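Local structure of acetoin utilization protein (Exiguobacterium sibiricum, 2Q04) at residues V19-P24 and I64-G69; V166-D171 and L183-G188; T40-P45 and A100-A105; S148-R153 and A176-N181. The protein is probably an acetyltransferase of the GNAT family, named for a role in acetoin utilization, whose substrate and reaction remain to be established. All coordinates share one frame; numbering follows the deposited sequence.

Overall arrangement
Three of the four contacts lie on the mixed sheet of a GNAT-like fold. Contact 1 pairs two strands of its N-terminal part. Contact 2 pairs two strands near its other end, on the far side of the chain's centre, with about 26 Å between centres. Contact 3 lays a loop on strand 95-103 and interleaves with contact 1 along the chain, their centres about 15 Å apart. Contact 4 comes after contacts 1 and 3 along the chain and alternates with contact 2: helix 149-162 runs on into strand 166-168, and loop 176-181 into strand 182-187. Contacts 2 and 4 touch through Phe-167 and Arg-153 and share one ethanediol, so helix, loop and strand pair adjoin there.

Contact 1: residues V19-P24 and I64-G69; sequences VEIEGP and IIARQG
Glu-22 and Arg-67 form a side-on salt bridge across an antiparallel pair, strands 19-23 and 64-68. NH2 of Arg-67 donates to OE1 of Glu-22 (3.1 Å) and NE of Arg-67 to OE2 of Glu-22 (3.2 Å), one nitrogen to each oxygen. Both oxygens lie near the guanidinium plane, but the carboxylate is turned 57° from it and is met from above its own plane. A bend at chi3 (58°) folds the arginine back over the neighbouring strand, where CB of Glu-20 covers one guanidinium face, 3.5 Å from NH2 of Arg-67. The carboxylate of Glu-20 turns away to Thr-11 and His-9. This side, with Glu-20 and Arg-67 partly exposed, is the one nearer solvent.

The other face is tight. Ile-21 and Ala-66, a non-hydrogen-bonded pair, point at helix 112-121, and CG1 of Val-19 packs 3.8 Å from CB of Ala-66. Farther along, CA of Gly-23 lies 3.8 Å from CG1 of Ile-64; any side chain on that glycine would run into the CA of Ile-64. Between the faces, Glu-20 with Arg-67 and Glu-22 with Ile-65 exchange backbone bonds in both directions.

NH1 of Arg-67 also donates to O of Gly-69 (3.0 Å), which leaves the guanidinium little freedom to rotate; its charge probably keeps the buried carboxylate of Glu-22 ionised.

Contact 2: residues V166-D171 and L183-G188; sequences VFFPTD and LMARIG. With EDO (1,2-ethanediol), chain K.
Phe-168 lies along strand 183-187 and touches it from CB to the far edge of its ring. CB of Phe-168 sits 4.2 Å from CD2 of Leu-183. With chi1 at -77°, CG stands anti to the carbonyl carbon and the ring swings back along the partner strand: CD2 of Phe-168 comes to 3.8 Å from N of Ala-185, which lies at the ring's edge, CE2 of Phe-168 packs 3.8 Å from CB of Ala-185, and CZ of Phe-168 ends 4.2 Å from CD1 of Ile-187, whose side chain crosses it at about a right angle. Phe-199 of helix 193-203 meets the same ring edge to face.

Strand 182-187 lies between 130-135 and 166-168, consistent with the GNAT topology in which the last strand inserts between the two before it. Val-166 and Ala-185 exchange backbone bonds, and N of Phe-168 donates almost straight (171°) to O of Leu-183. Beyond this the strands part and a water bridges them.

On the other face the methyl CE of Met-184, a selenomethionine, lies 3.9 Å from N of Phe-167. CZ of Phe-167 meets, at the ring's edge, C2 of an ethanediol (3.7 Å), probably from the crystallisation liquor, whose O1 accepts from N of Thr-170; Arg-153 and Glu-157 pack on the ring. Putting an alanine at Phe-167 would probably leave these two without the ring and strip the diol's carbon of its aromatic neighbour. Apolar side chains thus pack on both faces, and the water, accepting from N of Leu-183 and donating to O of Phe-168, satisfies both.

Contact 3: residues T40-P45 and A100-A105; sequences TAFRQP and AIEVAA
Glu-102 reaches out from strand 95-103, a central strand of the GNAT-like sheet, to hold the loop 40-45 that precedes helix 45-56. Its OE2 accepts from N of Ala-41 at 2.8 Å, met on the syn side and 26° out of the carboxylate plane. The same oxygen is pressed against the methyl of Ala-41, with CB of Ala-41 and OE2 of Glu-102 at 3.0 Å. The other oxygen, OE1 of Glu-102, sits at the edge of the Phe-42 ring, 3.5 Å from CD2 of Phe-42, the ring and carboxylate planes being 75° apart.

What sets the carboxylate there is a chain stretched to full length: CG lies anti to the backbone N (chi1 -164°) and the next torsion is extended too, which carries the acid across to the loop. A water accepts from N of Phe-42 and lies 2.9 Å from OE1 of Glu-102, to which it can donate. Tyr-75, on the neighbouring strand 71-79, adds a weak hydrogen bond to OE1. A leucine in place of Glu-102 would probably leave N of Ala-41 without its acceptor, deprive the water of a possible one and set the loop free to shift.

Farther out, Phe-42 also meets the ring of His-139 and the side chains of Tyr-75 and Gln-48, while Gln-44 takes the N-cap position of helix 45-56. Earlier on the strand Ala-100, which follows the calcium ligand Gly-99, meets the Phe-42 ring obliquely: CB of Ala-100 is 3.6 Å from CE2 of Phe-42.

Contact 4: residues S148-R153 and A176-N181; sequences SVWDYR and ASHPAN. With EDO (1,2-ethanediol), chain J; EDO (1,2-ethanediol), chain K.
The first turn of helix 149-162 packs through Val-149, Trp-150 and Arg-153 on a type I beta turn that runs from His-178 to Asn-181. The methyl of Ala-180 lies at the middle of the contact: CG1 of Val-149 is 3.5 Å from CB of Ala-180, and CZ3 of Trp-150 is 3.7 Å from that same CB. The indole then reaches on past the alanine. Its edge meets CB of Pro-179, and CH2 of Trp-150 comes to 3.7 Å from CE1 of His-178. The six-membered ring and the imidazole lie nearly parallel, 22° apart, but are slid so far that they barely overlap. The imidazole is turned back on its own loop, where ND1 of His-178 accepts from N of Ala-180 (3.1 Å).

In the GNAT-like fold this turn leads into strand 182-187, and the helix runs on into strand 166-168, its partner in the sheet. Ser-148 is the N-cap residue of the helix, OG accepting weakly from N of Asp-151.

Arg-153 supplies the polar grip. A bend at chi2 (63°) brings NH1 of Arg-153 to O of Ala-180 at 3.0 Å; the donor stands well above the carbonyl plane, 63° out of it. NE of Arg-153 is in a salt bridge with Glu-157, one turn on, which helps fix how the guanidinium is turned. At the end of the turn, Asn-181 receives a bond from N of Tyr-137 at OD1, and an ethanediol hydroxyl, O2, donates to O of Asn-181 at 2.8 Å.

Contact 1: residues V19-P24 and I64-G69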
loop_
_atom_site.group_PDB
_atom_site.type_symbol
_atom_site.label_atom_id
_atom_site.label_comp_id
_atom_site.label_asym_id
_atom_site.label_seq_id
_atom_site.Cartn_x
_atom_site.Cartn_y
_atom_site.Cartn_z
ATOM N N VAL A 19 15.775 4.177 11.701
ATOM C CA VAL A 19 14.320 4.296 11.595
ATOM C C VAL A 19 13.675 2.973 11.971
ATOM O O VAL A 19 14.080 1.922 11.487
ATOM C CB VAL A 19 13.880 4.682 10.122
ATOM C CG1 VAL A 19 12.375 4.836 10.037
ATOM C CG2 VAL A 19 14.578 5.964 9.667
ATOM N N GLU A 20 12.679 3.026 12.845
ATOM C CA GLU A 20 11.995 1.822 13.276
ATOM C C GLU A 20 10.853 1.511 12.335
ATOM O O GLU A 20 9.938 2.338 12.129
ATOM C CB GLU A 20 11.485 1.965 14.709
ATOM C CG GLU A 20 12.533 2.483 15.690
ATOM C CD GLU A 20 13.877 1.771 15.556
ATOM O OE1 GLU A 20 13.890 0.528 15.425
ATOM O OE2 GLU A 20 14.920 2.461 15.583
ATOM N N ILE A 21 10.926 0.338 11.725
ATOM C CA ILE A 21 9.923 -0.106 10.783
ATOM C C ILE A 21 9.153 -1.248 11.397
ATOM O O ILE A 21 9.692 -2.328 11.605
ATOM C CB ILE A 21 10.566 -0.530 9.473
ATOM C CG1 ILE A 21 11.274 0.683 8.853
ATOM C CG2 ILE A 21 9.506 -1.087 8.507
ATOM C CD1 ILE A 21 11.984 0.394 7.634
ATOM N N GLU A 22 7.882 -1.000 11.705
ATOM C CA GLU A 22 7.126 -1.916 12.512
ATOM C C GLU A 22 5.624 -1.838 12.255
ATOM O O GLU A 22 5.094 -0.791 11.879
ATOM C CB GLU A 22 7.398 -1.625 13.982
ATOM C CG GLU A 22 6.943 -0.217 14.417
ATOM C CD GLU A 22 7.410 0.157 15.793
ATOM O OE1 GLU A 22 8.544 -0.206 16.164
ATOM O OE2 GLU A 22 6.660 0.859 16.495
ATOM N N GLY A 23 4.941 -2.943 12.545
ATOM C CA GLY A 23 3.495 -3.007 12.464
ATOM C C GLY A 23 3.033 -4.438 12.262
ATOM O O GLY A 23 3.868 -5.345 12.140
ATOM N N PRO A 24 1.689 -4.654 12.183
ATOM C CA PRO A 24 0.665 -3.595 12.258
ATOM C C PRO A 24 0.574 -2.923 13.643
ATOM O O PRO A 24 0.651 -3.601 14.684
ATOM C CB PRO A 24 -0.651 -4.341 11.924
ATOM C CG PRO A 24 -0.230 -5.673 11.377
ATOM C CD PRO A 24 1.086 -5.984 11.973
ATOM N N ILE A 64 1.520 -0.291 8.882
ATOM C CA ILE A 64 2.924 -0.444 9.197
ATOM C C ILE A 64 3.581 0.920 9.008
ATOM O O ILE A 64 3.302 1.622 8.023
ATOM C CB ILE A 64 3.611 -1.515 8.279
ATOM C CG1 ILE A 64 3.173 -2.937 8.686
ATOM C CG2 ILE A 64 5.141 -1.403 8.362
ATOM C CD1 ILE A 64 1.690 -3.222 8.482
ATOM N N ILE A 65 4.428 1.310 9.963
ATOM C CA ILE A 65 4.998 2.665 9.983
ATOM C C ILE A 65 6.516 2.669 9.979
ATOM O O ILE A 65 7.143 1.730 10.442
ATOM C CB ILE A 65 4.530 3.440 11.222
ATOM C CG1 ILE A 65 5.018 2.741 12.517
ATOM C CG2 ILE A 65 3.011 3.573 11.217
ATOM C CD1 ILE A 65 4.736 3.516 13.765
ATOM N N ALA A 66 7.089 3.715 9.383
ATOM C CA ALA A 66 8.508 4.016 9.519
ATOM C C ALA A 66 8.588 5.176 10.484
ATOM O O ALA A 66 8.016 6.238 10.234
ATOM C CB ALA A 66 9.106 4.385 8.197
ATOM N N ARG A 67 9.301 4.973 11.590
ATOM C CA ARG A 67 9.171 5.838 12.739
ATOM C C ARG A 67 10.524 6.240 13.349
ATOM O O ARG A 67 11.468 5.456 13.366
ATOM C CB ARG A 67 8.316 5.119 13.798
ATOM C CG ARG A 67 8.113 5.877 15.064
ATOM C CD ARG A 67 7.287 5.067 16.075
ATOM N NE ARG A 67 7.904 3.771 16.417
ATOM C CZ ARG A 67 8.984 3.624 17.208
ATOM N NH1 ARG A 67 9.640 4.678 17.652
ATOM N NH2 ARG A 67 9.440 2.414 17.490
ATOM N N GLN A 68 10.602 7.494 13.799
ATOM C CA GLN A 68 11.714 7.979 14.602
ATOM C C GLN A 68 11.130 8.654 15.820
ATOM O O GLN A 68 10.518 9.692 15.707
ATOM C CB GLN A 68 12.558 8.980 13.817
ATOM C CG GLN A 68 13.651 8.355 12.961
ATOM C CD GLN A 68 14.658 9.389 12.445
ATOM O OE1 GLN A 68 14.323 10.568 12.261
ATOM N NE2 GLN A 68 15.894 8.949 12.211
ATOM N N GLY A 69 11.309 8.046 16.991
ATOM C CA GLY A 69 10.685 8.548 18.212
ATOM C C GLY A 69 9.170 8.493 18.085
ATOM O O GLY A 69 8.624 7.488 17.681
#

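Contact 2: residues V166-D171 and L183-G188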
loop_
_atom_site.group_PDB
_atom_site.type_symbol
_atom_site.label_atom_id
_atom_site.label_comp_id
_atom_site.label_asym_id
_atom_site.label_seq_id
_atom_site.Cartn_x
_atom_site.Cartn_y
_atom_site.Cartn_z
ATOM N N VAL A 166 3.230 -7.301 -8.552
ATOM C CA VAL A 166 3.589 -7.307 -9.957
ATOM C C VAL A 166 2.530 -6.568 -10.761
ATOM O O VAL A 166 1.359 -6.621 -10.427
ATOM C CB VAL A 166 3.643 -8.790 -10.503
ATOM C CG1 VAL A 166 4.275 -8.841 -11.858
ATOM C CG2 VAL A 166 4.381 -9.683 -9.544
ATOM N N PHE A 167 2.951 -5.912 -11.850
ATOM C CA PHE A 167 2.038 -5.190 -12.723
ATOM C C PHE A 167 1.053 -6.129 -13.396
ATOM O O PHE A 167 1.427 -7.215 -13.839
ATOM C CB PHE A 167 2.818 -4.438 -13.783
ATOM C CG PHE A 167 1.963 -3.838 -14.844
ATOM C CD1 PHE A 167 1.482 -2.557 -14.714
ATOM C CD2 PHE A 167 1.633 -4.567 -15.987
ATOM C CE1 PHE A 167 0.693 -2.000 -15.699
ATOM C CE2 PHE A 167 0.850 -4.017 -16.968
ATOM C CZ PHE A 167 0.383 -2.734 -16.834
ATOM N N PHE A 168 -0.218 -5.700 -13.456
ATOM C CA PHE A 168 -1.269 -6.433 -14.185
ATOM C C PHE A 168 -2.023 -5.477 -15.096
ATOM O O PHE A 168 -2.398 -4.381 -14.673
ATOM C CB PHE A 168 -2.257 -7.085 -13.211
ATOM C CG PHE A 168 -1.735 -8.337 -12.572
ATOM C CD1 PHE A 168 -1.839 -9.554 -13.222
ATOM C CD2 PHE A 168 -1.146 -8.301 -11.319
ATOM C CE1 PHE A 168 -1.357 -10.709 -12.638
ATOM C CE2 PHE A 168 -0.675 -9.465 -10.722
ATOM C CZ PHE A 168 -0.775 -10.662 -11.387
ATOM N N PRO A 169 -2.226 -5.872 -16.369
ATOM C CA PRO A 169 -3.052 -5.065 -17.257
ATOM C C PRO A 169 -4.471 -4.955 -16.750
ATOM O O PRO A 169 -4.939 -5.826 -16.027
ATOM C CB PRO A 169 -3.019 -5.849 -18.584
ATOM C CG PRO A 169 -1.836 -6.698 -18.507
ATOM C CD PRO A 169 -1.650 -7.035 -17.065
ATOM N N THR A 170 -5.140 -3.879 -17.107
ATOM C CA THR A 170 -6.528 -3.682 -16.725
ATOM C C THR A 170 -7.245 -2.780 -17.727
ATOM O O THR A 170 -6.618 -1.961 -18.400
ATOM C CB THR A 170 -6.641 -3.043 -15.340
ATOM O OG1 THR A 170 -8.018 -2.832 -15.023
ATOM C CG2 THR A 170 -5.909 -1.693 -15.300
ATOM N N ASP A 171 -8.557 -2.938 -17.824
ATOM C CA ASP A 171 -9.360 -2.048 -18.634
ATOM C C ASP A 171 -10.099 -1.022 -17.761
ATOM O O ASP A 171 -11.006 -0.337 -18.229
ATOM C CB ASP A 171 -10.347 -2.837 -19.503
ATOM C CG ASP A 171 -11.317 -3.667 -18.690
ATOM O OD1 ASP A 171 -11.460 -3.424 -17.471
ATOM O OD2 ASP A 171 -11.949 -4.558 -19.279
ATOM N N LEU A 183 -2.097 -0.958 -12.130
ATOM C CA LEU A 183 -2.603 -1.867 -11.149
ATOM C C LEU A 183 -1.532 -2.891 -10.910
ATOM O O LEU A 183 -0.935 -3.405 -11.851
ATOM C CB LEU A 183 -3.866 -2.566 -11.680
ATOM C CG LEU A 183 -4.315 -3.856 -10.981
ATOM C CD1 LEU A 183 -4.870 -3.565 -9.576
ATOM C CD2 LEU A 183 -5.356 -4.551 -11.838
HETATM N N MSE A 184 -1.260 -3.172 -9.663
HETATM C CA MSE A 184 -0.302 -4.209 -9.314
HETATM C C MSE A 184 -0.909 -5.077 -8.267
HETATM O O MSE A 184 -1.827 -4.657 -7.568
HETATM C CB MSE A 184 0.997 -3.598 -8.786
HETATM C CG MSE A 184 1.680 -2.688 -9.753
HETATM SE SE MSE A 184 3.316 -2.033 -9.065
HETATM C CE MSE A 184 4.288 -3.713 -8.961
ATOM N N ALA A 185 -0.401 -6.291 -8.130
ATOM C CA ALA A 185 -0.936 -7.199 -7.137
ATOM C C ALA A 185 0.032 -8.298 -6.738
ATOM O O ALA A 185 0.806 -8.772 -7.538
ATOM C CB ALA A 185 -2.228 -7.798 -7.620
ATOM N N ARG A 186 -0.060 -8.703 -5.476
ATOM C CA ARG A 186 0.727 -9.793 -4.942
ATOM C C ARG A 186 -0.196 -10.938 -4.621
ATOM O O ARG A 186 -1.081 -10.810 -3.758
ATOM C CB ARG A 186 1.456 -9.352 -3.667
ATOM C CG ARG A 186 2.309 -10.456 -2.990
ATOM C CD ARG A 186 2.729 -10.017 -1.581
ATOM N NE ARG A 186 3.921 -10.717 -1.071
ATOM C CZ ARG A 186 3.901 -11.882 -0.429
ATOM N NH1 ARG A 186 2.768 -12.548 -0.274
ATOM N NH2 ARG A 186 5.029 -12.406 0.010
ATOM N N ILE A 187 -0.031 -12.050 -5.335
ATOM C CA ILE A 187 -0.844 -13.244 -5.100
ATOM C C ILE A 187 -0.147 -14.149 -4.092
ATOM O O ILE A 187 0.862 -14.790 -4.407
ATOM C CB ILE A 187 -1.094 -14.044 -6.411
ATOM C CG1 ILE A 187 -1.839 -13.178 -7.429
ATOM C CG2 ILE A 187 -1.902 -15.336 -6.110
ATOM C CD1 ILE A 187 -1.890 -13.776 -8.827
ATOM N N GLY A 188 -0.691 -14.196 -2.877
ATOM C CA GLY A 188 -0.141 -15.020 -1.828
ATOM C C GLY A 188 -0.002 -16.476 -2.241
ATOM O O GLY A 188 -0.802 -16.991 -3.028
HETATM C C1 EDO K . -2.757 -0.357 -18.601
HETATM O O1 EDO K . -3.373 -1.662 -18.518
HETATM C C2 EDO K . -2.110 -0.006 -17.255
HETATM O O2 EDO K . -1.184 1.093 -17.382
HETATM O O HOH W 1 -2.637 -1.440 -14.721
#

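Contact 3: residues T40-P45 and A100-A105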
loop_
_atom_site.group_PDB
_atom_site.type_symbol
_atom_site.label_atom_id
_atom_site.label_comp_id
_atom_site.label_asym_id
_atom_site.label_seq_id
_atom_site.Cartn_x
_atom_site.Cartn_y
_atom_site.Cartn_z
ATOM N N THR A 40 1.961 14.820 2.867
ATOM C CA THR A 40 0.729 15.507 2.431
ATOM C C THR A 40 0.331 15.172 0.954
ATOM O O THR A 40 -0.313 15.984 0.276
ATOM C CB THR A 40 0.888 17.053 2.567
ATOM O OG1 THR A 40 2.027 17.488 1.815
ATOM C CG2 THR A 40 1.072 17.449 4.031
ATOM N N ALA A 41 0.675 13.963 0.497
ATOM C CA ALA A 41 0.390 13.548 -0.894
ATOM C C ALA A 41 -1.081 13.169 -1.093
ATOM O O ALA A 41 -1.595 13.219 -2.215
ATOM C CB ALA A 41 1.294 12.384 -1.300
ATOM N N PHE A 42 -1.744 12.763 -0.012
ATOM C CA PHE A 42 -3.159 12.390 -0.077
ATOM C C PHE A 42 -4.036 13.433 0.586
ATOM O O PHE A 42 -5.053 13.839 0.028
ATOM C CB PHE A 42 -3.376 11.013 0.537
ATOM C CG PHE A 42 -2.770 9.902 -0.270
ATOM C CD1 PHE A 42 -3.391 9.459 -1.438
ATOM C CD2 PHE A 42 -1.533 9.374 0.067
ATOM C CE1 PHE A 42 -2.813 8.472 -2.221
ATOM C CE2 PHE A 42 -0.950 8.381 -0.712
ATOM C CZ PHE A 42 -1.599 7.929 -1.858
ATOM N N ARG A 43 -3.632 13.885 1.769
ATOM C CA ARG A 43 -4.310 15.003 2.443
ATOM C C ARG A 43 -3.403 15.591 3.532
ATOM O O ARG A 43 -2.356 15.021 3.852
ATOM C CB ARG A 43 -5.652 14.545 3.047
ATOM C CG ARG A 43 -5.515 13.668 4.257
ATOM C CD ARG A 43 -6.733 12.776 4.451
ATOM N NE ARG A 43 -6.724 11.632 3.535
ATOM C CZ ARG A 43 -7.576 10.607 3.604
ATOM N NH1 ARG A 43 -8.528 10.583 4.534
ATOM N NH2 ARG A 43 -7.482 9.606 2.734
ATOM N N GLN A 44 -3.804 16.733 4.086
ATOM C CA GLN A 44 -3.010 17.396 5.127
ATOM C C GLN A 44 -2.783 16.432 6.322
ATOM O O GLN A 44 -3.618 15.561 6.587
ATOM C CB GLN A 44 -3.694 18.684 5.582
ATOM C CG GLN A 44 -3.846 19.737 4.463
ATOM C CD GLN A 44 -2.509 20.175 3.870
ATOM O OE1 GLN A 44 -1.598 20.576 4.593
ATOM N NE2 GLN A 44 -2.404 20.127 2.551
ATOM N N PRO A 45 -1.649 16.606 7.055
ATOM C CA PRO A 45 -1.188 15.560 8.014
ATOM C C PRO A 45 -2.185 15.249 9.144
ATOM O O PRO A 45 -2.343 14.085 9.517
ATOM C CB PRO A 45 0.125 16.147 8.581
ATOM C CG PRO A 45 0.495 17.282 7.632
ATOM C CD PRO A 45 -0.793 17.806 7.099
ATOM N N ALA A 100 -2.163 2.678 0.426
ATOM C CA ALA A 100 -1.154 3.648 0.061
ATOM C C ALA A 100 0.170 3.390 0.781
ATOM O O ALA A 100 0.248 2.584 1.713
ATOM C CB ALA A 100 -1.652 5.056 0.357
ATOM N N ILE A 101 1.211 4.062 0.306
ATOM C CA ILE A 101 2.535 3.985 0.887
ATOM C C ILE A 101 3.207 5.316 0.655
ATOM O O ILE A 101 3.339 5.755 -0.472
ATOM C CB ILE A 101 3.371 2.849 0.251
ATOM C CG1 ILE A 101 4.726 2.717 0.944
ATOM C CG2 ILE A 101 3.567 3.083 -1.224
ATOM C CD1 ILE A 101 5.479 1.475 0.548
ATOM N N GLU A 102 3.545 5.998 1.731
ATOM C CA GLU A 102 4.100 7.331 1.628
ATOM C C GLU A 102 5.296 7.498 2.563
ATOM O O GLU A 102 5.335 6.925 3.630
ATOM C CB GLU A 102 3.015 8.378 1.944
ATOM C CG GLU A 102 3.365 9.786 1.490
ATOM C CD GLU A 102 2.236 10.797 1.742
ATOM O OE1 GLU A 102 1.127 10.379 2.188
ATOM O OE2 GLU A 102 2.462 12.011 1.486
ATOM N N VAL A 103 6.279 8.268 2.116
ATOM C CA VAL A 103 7.507 8.485 2.868
ATOM C C VAL A 103 7.961 9.928 2.686
ATOM O O VAL A 103 8.060 10.409 1.559
ATOM C CB VAL A 103 8.635 7.551 2.366
ATOM C CG1 VAL A 103 9.952 7.859 3.087
ATOM C CG2 VAL A 103 8.236 6.079 2.542
ATOM N N ALA A 104 8.245 10.615 3.797
ATOM C CA ALA A 104 8.695 12.011 3.742
ATOM C C ALA A 104 9.829 12.177 2.728
ATOM O O ALA A 104 10.720 11.338 2.640
ATOM C CB ALA A 104 9.143 12.481 5.118
ATOM N N ALA A 105 9.792 13.284 1.989
ATOM C CA ALA A 105 10.741 13.541 0.888
ATOM C C ALA A 105 12.224 13.449 1.309
ATOM O O ALA A 105 13.048 12.894 0.577
ATOM C CB ALA A 105 10.457 14.907 0.268
HETATM O O HOH W 2 -0.947 12.190 2.950
#

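Contact 4: residues S148-R153 and A176-N181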
loop_
_atom_site.group_PDB
_atom_site.type_symbol
_atom_site.label_atom_id
_atom_site.label_comp_id
_atom_site.label_asym_id
_atom_site.label_seq_id
_atom_site.Cartn_x
_atom_site.Cartn_y
_atom_site.Cartn_z
ATOM N N SER A 148 10.836 12.725 -13.487
ATOM C CA SER A 148 9.814 12.742 -14.495
ATOM C C SER A 148 8.814 11.683 -14.118
ATOM O O SER A 148 9.042 10.904 -13.210
ATOM C CB SER A 148 10.394 12.434 -15.879
ATOM O OG SER A 148 10.604 11.038 -16.042
ATOM N N VAL A 149 7.743 11.611 -14.859
ATOM C CA VAL A 149 6.665 10.665 -14.536
ATOM C C VAL A 149 7.082 9.200 -14.767
ATOM O O VAL A 149 6.722 8.314 -13.984
ATOM C CB VAL A 149 5.357 10.949 -15.339
ATOM C CG1 VAL A 149 4.281 9.941 -14.973
ATOM C CG2 VAL A 149 4.859 12.346 -15.069
ATOM N N TRP A 150 7.854 8.957 -15.823
ATOM C CA TRP A 150 8.205 7.599 -16.205
ATOM C C TRP A 150 9.357 7.055 -15.355
ATOM O O TRP A 150 9.365 5.873 -15.009
ATOM C CB TRP A 150 8.512 7.547 -17.705
ATOM C CG TRP A 150 7.497 8.360 -18.538
ATOM C CD1 TRP A 150 7.661 9.630 -19.018
ATOM C CD2 TRP A 150 6.152 7.973 -18.888
ATOM N NE1 TRP A 150 6.521 10.043 -19.687
ATOM C CE2 TRP A 150 5.581 9.049 -19.620
ATOM C CE3 TRP A 150 5.386 6.825 -18.671
ATOM C CZ2 TRP A 150 4.276 9.003 -20.134
ATOM C CZ3 TRP A 150 4.079 6.781 -19.188
ATOM C CH2 TRP A 150 3.545 7.864 -19.909
ATOM N N ASP A 151 10.287 7.938 -14.953
ATOM C CA ASP A 151 11.343 7.559 -13.998
ATOM C C ASP A 151 10.710 7.217 -12.662
ATOM O O ASP A 151 11.096 6.241 -12.014
ATOM C CB ASP A 151 12.347 8.699 -13.832
ATOM C CG ASP A 151 13.021 9.070 -15.131
ATOM O OD1 ASP A 151 12.935 8.275 -16.094
ATOM O OD2 ASP A 151 13.613 10.164 -15.202
ATOM N N TYR A 152 9.719 8.014 -12.261
ATOM C CA TYR A 152 8.992 7.765 -11.025
ATOM C C TYR A 152 8.305 6.422 -11.082
ATOM O O TYR A 152 8.375 5.642 -10.147
ATOM C CB TYR A 152 7.939 8.856 -10.781
ATOM C CG TYR A 152 7.284 8.741 -9.431
ATOM C CD1 TYR A 152 6.304 7.773 -9.190
ATOM C CD2 TYR A 152 7.704 9.531 -8.363
ATOM C CE1 TYR A 152 5.738 7.616 -7.932
ATOM C CE2 TYR A 152 7.140 9.385 -7.096
ATOM C CZ TYR A 152 6.153 8.424 -6.890
ATOM O OH TYR A 152 5.593 8.267 -5.644
ATOM N N ARG A 153 7.609 6.176 -12.185
ATOM C CA ARG A 153 6.887 4.923 -12.385
ATOM C C ARG A 153 7.815 3.712 -12.318
ATOM O O ARG A 153 7.511 2.728 -11.645
ATOM C CB ARG A 153 6.135 4.956 -13.731
ATOM C CG ARG A 153 5.713 3.564 -14.289
ATOM C CD ARG A 153 4.733 2.846 -13.381
ATOM N NE ARG A 153 4.537 1.457 -13.796
ATOM C CZ ARG A 153 3.665 1.055 -14.733
ATOM N NH1 ARG A 153 2.883 1.920 -15.344
ATOM N NH2 ARG A 153 3.573 -0.226 -15.042
ATOM N N ALA A 176 -6.550 3.113 -16.920
ATOM C CA ALA A 176 -6.280 3.091 -18.346
ATOM C C ALA A 176 -6.096 4.493 -18.925
ATOM O O ALA A 176 -5.514 4.651 -19.999
ATOM C CB ALA A 176 -7.398 2.371 -19.075
ATOM N N SER A 177 -6.585 5.509 -18.212
ATOM C CA SER A 177 -6.601 6.889 -18.735
ATOM C C SER A 177 -5.193 7.449 -19.010
ATOM O O SER A 177 -5.041 8.446 -19.715
ATOM C CB SER A 177 -7.307 7.817 -17.753
ATOM O OG SER A 177 -6.455 8.151 -16.671
ATOM N N HIS A 178 -4.185 6.843 -18.398
ATOM C CA HIS A 178 -2.784 7.298 -18.547
ATOM C C HIS A 178 -1.852 6.086 -18.349
ATOM O O HIS A 178 -1.913 5.437 -17.322
ATOM C CB HIS A 178 -2.461 8.385 -17.464
ATOM C CG HIS A 178 -1.193 9.171 -17.730
ATOM N ND1 HIS A 178 0.068 8.641 -17.554
ATOM C CD2 HIS A 178 -1.007 10.468 -18.083
ATOM C CE1 HIS A 178 0.973 9.562 -17.835
ATOM N NE2 HIS A 178 0.347 10.678 -18.154
ATOM N N PRO A 179 -0.994 5.778 -19.358
ATOM C CA PRO A 179 -0.118 4.603 -19.288
ATOM C C PRO A 179 0.783 4.547 -18.042
ATOM O O PRO A 179 1.237 3.477 -17.668
ATOM C CB PRO A 179 0.743 4.729 -20.533
ATOM C CG PRO A 179 -0.013 5.523 -21.440
ATOM C CD PRO A 179 -0.862 6.462 -20.644
ATOM N N ALA A 180 1.073 5.697 -17.447
ATOM C CA ALA A 180 1.912 5.735 -16.250
ATOM C C ALA A 180 1.191 5.114 -15.042
ATOM O O ALA A 180 1.833 4.521 -14.157
ATOM C CB ALA A 180 2.338 7.148 -15.936
ATOM N N ASN A 181 -0.137 5.252 -14.994
ATOM C CA ASN A 181 -0.921 4.619 -13.917
ATOM C C ASN A 181 -0.800 3.113 -14.028
ATOM O O ASN A 181 -0.479 2.583 -15.101
ATOM C CB ASN A 181 -2.393 5.018 -13.990
ATOM C CG ASN A 181 -2.600 6.508 -13.926
ATOM O OD1 ASN A 181 -1.750 7.250 -13.427
ATOM N ND2 ASN A 181 -3.732 6.965 -14.441
HETATM C C1 EDO J . 3.498 7.898 -4.021
HETATM O O1 EDO J . 3.664 6.671 -4.767
HETATM C C2 EDO J . 2.280 7.811 -3.124
HETATM O O2 EDO J . 1.859 9.122 -2.756
HETATM C C1 EDO K . -2.757 -0.357 -18.601
HETATM O O1 EDO K . -3.373 -1.662 -18.518
HETATM C C2 EDO K . -2.110 -0.006 -17.255
HETATM O O2 EDO K . -1.184 1.093 -17.382
#